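Local atomic coordinates of cruciferin (Brassica napus, PDB entry 3KGL), a protein that probably serves as a seed storage protein, an 11S globulin laid down in rapeseed as a nutrient reserve. Residues A[65-78]-A[163-177]. Numbering follows the deposited sequence.
Sequences KLSFVAKGEGLMGR and QWFYNDGNQPLVIVS
Trp164 lays one face of its indole over the backbone of Gly77, a CH-pi contact with Gly77 CA 3.8 Å from the centroid of the five-membered ring. This is one sheet of the N-terminal cupin beta-barrel, where strand 73-78 runs antiparallel to strand 163-166; on the other sheet, strand 65-71 pairs likewise with 173-177. The ring reaches Gly77 because its CG sits between the backbone N and carbonyl carbon (chi1 55°), and glycine suits the place since a CB there would run into Trp164 NE1. With an alanine here in place of the indole, Gly77 is likely to lose the flat ring lying over its CA, and the surface that packs on Pro422 of a neighbouring subunit would go with it.

Next along the strands, on the barrel's inner side, Met76 lies alongside Phe165, its flexible thioether making an oblique Met-aromatic contact, SD to CE1 3.7 Å. Val69 and Ile175 face them from the other sheet, pointing the same way with their CG1 atoms 3.8 Å apart, compact branched side chains that fill the interior. Farther along, Ser67 and Ser177 join their hydroxyls in a hydrogen bond, OG to OG 3.0 Å, so each buried polar group has a partner across the strands. A classic beta bulge sets Ala70 and Lys71 both opposite Val174: its O accepts a bond from Ala70 N at 2.8 Å and a weak one from Lys71 N at 3.5 Å.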
loop_
_atom_site.group_PDB
_atom_site.type_symbol
_atom_site.label_atom_id
_atom_site.label_comp_id
_atom_site.label_asym_id
_atom_site.label_seq_id
_atom_site.Cartn_x
_atom_site.Cartn_y
_atom_site.Cartn_z
ATOM N N LYS A 65 12.425 8.919 5.190
ATOM C CA LYS A 65 13.045 9.554 6.332
ATOM C C LYS A 65 12.756 11.027 6.199
ATOM O O LYS A 65 12.969 11.620 5.144
ATOM C CB LYS A 65 14.560 9.319 6.297
ATOM C CG LYS A 65 15.249 9.362 7.654
ATOM C CD LYS A 65 16.741 9.006 7.566
ATOM C CE LYS A 65 17.631 10.249 7.522
ATOM N NZ LYS A 65 18.846 10.150 8.414
ATOM N N LEU A 66 12.240 11.621 7.260
ATOM C CA LEU A 66 12.041 13.060 7.281
ATOM C C LEU A 66 12.739 13.570 8.531
ATOM O O LEU A 66 12.372 13.211 9.647
ATOM C CB LEU A 66 10.550 13.399 7.297
ATOM C CG LEU A 66 10.068 14.551 6.412
ATOM C CD1 LEU A 66 8.631 14.934 6.752
ATOM C CD2 LEU A 66 10.978 15.755 6.533
ATOM N N SER A 67 13.776 14.376 8.342
ATOM C CA SER A 67 14.611 14.802 9.459
ATOM C C SER A 67 14.335 16.261 9.787
ATOM O O SER A 67 13.949 17.029 8.908
ATOM C CB SER A 67 16.103 14.610 9.133
ATOM O OG SER A 67 16.428 13.271 8.766
ATOM N N PHE A 68 14.529 16.630 11.054
ATOM C CA PHE A 68 14.450 18.023 11.505
ATOM C C PHE A 68 15.667 18.324 12.376
ATOM O O PHE A 68 16.094 17.481 13.163
ATOM C CB PHE A 68 13.165 18.251 12.289
ATOM C CG PHE A 68 12.948 19.676 12.714
ATOM C CD1 PHE A 68 12.349 20.585 11.863
ATOM C CD2 PHE A 68 13.314 20.099 13.985
ATOM C CE1 PHE A 68 12.134 21.893 12.270
ATOM C CE2 PHE A 68 13.111 21.398 14.393
ATOM C CZ PHE A 68 12.519 22.298 13.533
ATOM N N VAL A 69 16.248 19.509 12.210
ATOM C CA VAL A 69 17.380 19.912 13.033
ATOM C C VAL A 69 16.819 20.764 14.156
ATOM O O VAL A 69 16.265 21.832 13.909
ATOM C CB VAL A 69 18.426 20.710 12.231
ATOM C CG1 VAL A 69 19.174 19.808 11.260
ATOM C CG2 VAL A 69 17.747 21.802 11.473
ATOM N N ALA A 70 16.933 20.271 15.386
ATOM C CA ALA A 70 16.243 20.881 16.516
ATOM C C ALA A 70 17.147 21.850 17.244
ATOM O O ALA A 70 16.703 22.910 17.676
ATOM C CB ALA A 70 15.751 19.819 17.462
ATOM N N LYS A 71 18.412 21.463 17.385
ATOM C CA LYS A 71 19.428 22.295 18.015
ATOM C C LYS A 71 20.710 22.190 17.208
ATOM O O LYS A 71 21.178 21.094 16.916
ATOM C CB LYS A 71 19.723 21.845 19.463
ATOM C CG LYS A 71 18.537 21.289 20.249
ATOM C CD LYS A 71 18.747 21.343 21.774
ATOM C CE LYS A 71 18.322 22.704 22.324
ATOM N NZ LYS A 71 17.089 23.248 21.648
ATOM N N GLY A 72 21.288 23.323 16.847
ATOM C CA GLY A 72 22.646 23.289 16.360
ATOM C C GLY A 72 22.773 23.669 14.914
ATOM O O GLY A 72 21.862 24.249 14.324
ATOM N N GLU A 73 23.922 23.324 14.346
ATOM C CA GLU A 73 24.290 23.757 13.014
ATOM C C GLU A 73 25.358 22.788 12.529
ATOM O O GLU A 73 26.103 22.236 13.336
ATOM C CB GLU A 73 24.841 25.187 13.083
ATOM C CG GLU A 73 24.560 26.068 11.864
ATOM C CD GLU A 73 24.630 27.566 12.185
ATOM O OE1 GLU A 73 24.763 28.383 11.240
ATOM O OE2 GLU A 73 24.545 27.925 13.383
ATOM N N GLY A 74 25.432 22.563 11.219
ATOM C CA GLY A 74 26.463 21.698 10.676
ATOM C C GLY A 74 26.400 21.438 9.180
ATOM O O GLY A 74 25.797 22.198 8.426
ATOM N N LEU A 75 27.037 20.348 8.759
ATOM C CA LEU A 75 27.102 19.964 7.355
ATOM C C LEU A 75 26.312 18.676 7.112
ATOM O O LEU A 75 26.187 17.844 8.009
ATOM C CB LEU A 75 28.570 19.790 6.928
ATOM C CG LEU A 75 29.418 21.064 7.046
ATOM C CD1 LEU A 75 30.853 20.836 6.648
ATOM C CD2 LEU A 75 28.817 22.146 6.186
ATOM N N MET A 76 25.768 18.526 5.906
ATOM C CA MET A 76 25.116 17.284 5.500
ATOM C C MET A 76 25.450 16.865 4.076
ATOM O O MET A 76 25.626 17.691 3.193
ATOM C CB MET A 76 23.608 17.386 5.622
ATOM C CG MET A 76 22.904 16.362 4.766
ATOM S SD MET A 76 21.130 16.572 4.784
ATOM C CE MET A 76 20.977 18.154 3.962
ATOM N N GLY A 77 25.518 15.561 3.864
ATOM C CA GLY A 77 25.799 15.010 2.561
ATOM C C GLY A 77 24.804 13.925 2.216
ATOM O O GLY A 77 24.631 12.952 2.948
ATOM N N ARG A 78 24.131 14.108 1.091
ATOM C CA ARG A 78 23.231 13.109 0.553
ATOM C C ARG A 78 24.018 12.510 -0.596
ATOM O O ARG A 78 24.887 13.172 -1.160
ATOM C CB ARG A 78 21.969 13.798 0.020
ATOM C CG ARG A 78 20.623 13.249 0.513
ATOM C CD ARG A 78 19.566 14.365 0.552
ATOM N NE ARG A 78 19.796 15.317 -0.532
ATOM C CZ ARG A 78 19.621 16.630 -0.431
ATOM N NH1 ARG A 78 19.212 17.159 0.712
ATOM N NH2 ARG A 78 19.865 17.416 -1.474
ATOM N N GLN A 163 23.038 9.251 3.818
ATOM C CA GLN A 163 23.336 10.570 4.399
ATOM C C GLN A 163 24.292 10.488 5.574
ATOM O O GLN A 163 24.254 9.534 6.350
ATOM C CB GLN A 163 22.075 11.244 4.904
ATOM C CG GLN A 163 21.394 12.124 3.899
ATOM C CD GLN A 163 20.079 12.646 4.421
ATOM O OE1 GLN A 163 19.689 12.335 5.540
ATOM N NE2 GLN A 163 19.383 13.438 3.610
ATOM N N TRP A 164 25.130 11.512 5.706
ATOM C CA TRP A 164 26.055 11.654 6.831
ATOM C C TRP A 164 25.972 13.090 7.349
ATOM O O TRP A 164 25.766 14.022 6.571
ATOM C CB TRP A 164 27.497 11.330 6.409
ATOM C CG TRP A 164 27.965 12.148 5.238
ATOM C CD1 TRP A 164 27.926 11.787 3.925
ATOM C CD2 TRP A 164 28.515 13.471 5.270
ATOM N NE1 TRP A 164 28.415 12.798 3.139
ATOM C CE2 TRP A 164 28.783 13.843 3.939
ATOM C CE3 TRP A 164 28.806 14.375 6.293
ATOM C CZ2 TRP A 164 29.327 15.074 3.606
ATOM C CZ3 TRP A 164 29.350 15.602 5.959
ATOM C CH2 TRP A 164 29.604 15.939 4.628
ATOM N N PHE A 165 26.130 13.272 8.659
ATOM C CA PHE A 165 26.084 14.606 9.255
ATOM C C PHE A 165 27.373 14.944 9.997
ATOM O O PHE A 165 27.991 14.068 10.610
ATOM C CB PHE A 165 24.884 14.726 10.194
ATOM C CG PHE A 165 23.564 14.541 9.508
ATOM C CD1 PHE A 165 22.918 15.615 8.918
ATOM C CD2 PHE A 165 22.972 13.288 9.442
ATOM C CE1 PHE A 165 21.705 15.445 8.278
ATOM C CE2 PHE A 165 21.759 13.113 8.804
ATOM C CZ PHE A 165 21.122 14.192 8.226
ATOM N N TYR A 166 27.776 16.214 9.932
ATOM C CA TYR A 166 28.979 16.687 10.624
ATOM C C TYR A 166 28.696 17.944 11.419
ATOM O O TYR A 166 28.121 18.899 10.900
ATOM C CB TYR A 166 30.122 16.973 9.642
ATOM C CG TYR A 166 31.383 17.515 10.303
ATOM C CD1 TYR A 166 32.258 16.671 10.968
ATOM C CD2 TYR A 166 31.694 18.869 10.260
ATOM C CE1 TYR A 166 33.409 17.158 11.570
ATOM C CE2 TYR A 166 32.840 19.365 10.866
ATOM C CZ TYR A 166 33.697 18.502 11.517
ATOM O OH TYR A 166 34.845 18.978 12.124
ATOM N N ASN A 167 29.115 17.937 12.679
ATOM C CA ASN A 167 29.040 19.122 13.515
ATOM C C ASN A 167 30.332 19.938 13.463
ATOM O O ASN A 167 31.259 19.705 14.245
ATOM C CB ASN A 167 28.724 18.736 14.954
ATOM C CG ASN A 167 28.346 19.928 15.805
ATOM O OD1 ASN A 167 28.422 19.875 17.038
ATOM N ND2 ASN A 167 27.930 21.014 15.155
ATOM N N ASP A 168 30.383 20.873 12.515
ATOM C CA ASP A 168 31.445 21.867 12.435
ATOM C C ASP A 168 31.245 22.840 13.581
ATOM O O ASP A 168 32.146 23.593 13.957
ATOM C CB ASP A 168 31.362 22.637 11.106
ATOM C CG ASP A 168 30.039 23.397 10.939
ATOM O OD1 ASP A 168 29.023 22.960 11.521
ATOM O OD2 ASP A 168 30.007 24.426 10.219
ATOM N N GLY A 169 30.043 22.798 14.140
ATOM C CA GLY A 169 29.577 23.823 15.042
ATOM C C GLY A 169 30.081 23.766 16.467
ATOM O O GLY A 169 30.782 22.843 16.882
ATOM N N ASN A 170 29.683 24.782 17.217
ATOM C CA ASN A 170 30.143 25.002 18.568
ATOM C C ASN A 170 29.433 24.096 19.560
ATOM O O ASN A 170 30.048 23.254 20.218
ATOM C CB ASN A 170 29.871 26.457 18.925
ATOM C CG ASN A 170 30.554 26.870 20.189
ATOM O OD1 ASN A 170 31.357 26.110 20.756
ATOM N ND2 ASN A 170 30.251 28.085 20.648
ATOM N N GLN A 171 28.124 24.301 19.658
ATOM C CA GLN A 171 27.256 23.514 20.518
ATOM C C GLN A 171 26.901 22.165 19.881
ATOM O O GLN A 171 27.208 21.910 18.717
ATOM C CB GLN A 171 25.981 24.310 20.782
ATOM C CG GLN A 171 25.561 25.176 19.599
ATOM C CD GLN A 171 24.057 25.393 19.521
ATOM O OE1 GLN A 171 23.565 26.069 18.613
ATOM N NE2 GLN A 171 23.319 24.817 20.469
ATOM N N PRO A 172 26.238 21.291 20.643
ATOM C CA PRO A 172 25.793 20.022 20.063
ATOM C C PRO A 172 24.776 20.210 18.939
ATOM O O PRO A 172 23.879 21.054 19.014
ATOM C CB PRO A 172 25.133 19.310 21.250
ATOM C CG PRO A 172 25.717 19.945 22.462
ATOM C CD PRO A 172 25.955 21.372 22.084
ATOM N N LEU A 173 24.930 19.412 17.894
ATOM C CA LEU A 173 23.988 19.393 16.785
ATOM C C LEU A 173 22.972 18.284 17.008
ATOM O O LEU A 173 23.343 17.119 17.182
ATOM C CB LEU A 173 24.734 19.147 15.476
ATOM C CG LEU A 173 23.895 18.753 14.268
ATOM C CD1 LEU A 173 23.048 19.921 13.784
ATOM C CD2 LEU A 173 24.822 18.256 13.198
ATOM N N VAL A 174 21.692 18.641 17.010
ATOM C CA VAL A 174 20.645 17.672 17.304
ATOM C C VAL A 174 19.725 17.515 16.113
ATOM O O VAL A 174 18.961 18.417 15.789
ATOM C CB VAL A 174 19.799 18.080 18.534
ATOM C CG1 VAL A 174 18.592 17.198 18.637
ATOM C CG2 VAL A 174 20.610 17.972 19.803
ATOM N N ILE A 175 19.810 16.369 15.448
ATOM C CA ILE A 175 18.839 16.056 14.420
ATOM C C ILE A 175 17.814 15.072 14.998
ATOM O O ILE A 175 18.163 14.163 15.757
ATOM C CB ILE A 175 19.473 15.507 13.096
ATOM C CG1 ILE A 175 20.497 16.480 12.509
ATOM C CG2 ILE A 175 18.397 15.291 12.042
ATOM C CD1 ILE A 175 21.932 16.104 12.773
ATOM N N VAL A 176 16.549 15.294 14.643
ATOM C CA VAL A 176 15.440 14.438 15.023
ATOM C C VAL A 176 14.769 13.905 13.740
ATOM O O VAL A 176 14.616 14.655 12.773
ATOM C CB VAL A 176 14.487 15.233 15.922
ATOM C CG1 VAL A 176 13.051 15.152 15.440
ATOM C CG2 VAL A 176 14.643 14.777 17.370
ATOM N N SER A 177 14.413 12.613 13.714
ATOM C CA SER A 177 13.998 11.928 12.473
ATOM C C SER A 177 12.805 10.991 12.647
ATOM O O SER A 177 12.768 10.207 13.593
ATOM C CB SER A 177 15.149 11.085 11.893
ATOM O OG SER A 177 16.215 11.865 11.384
#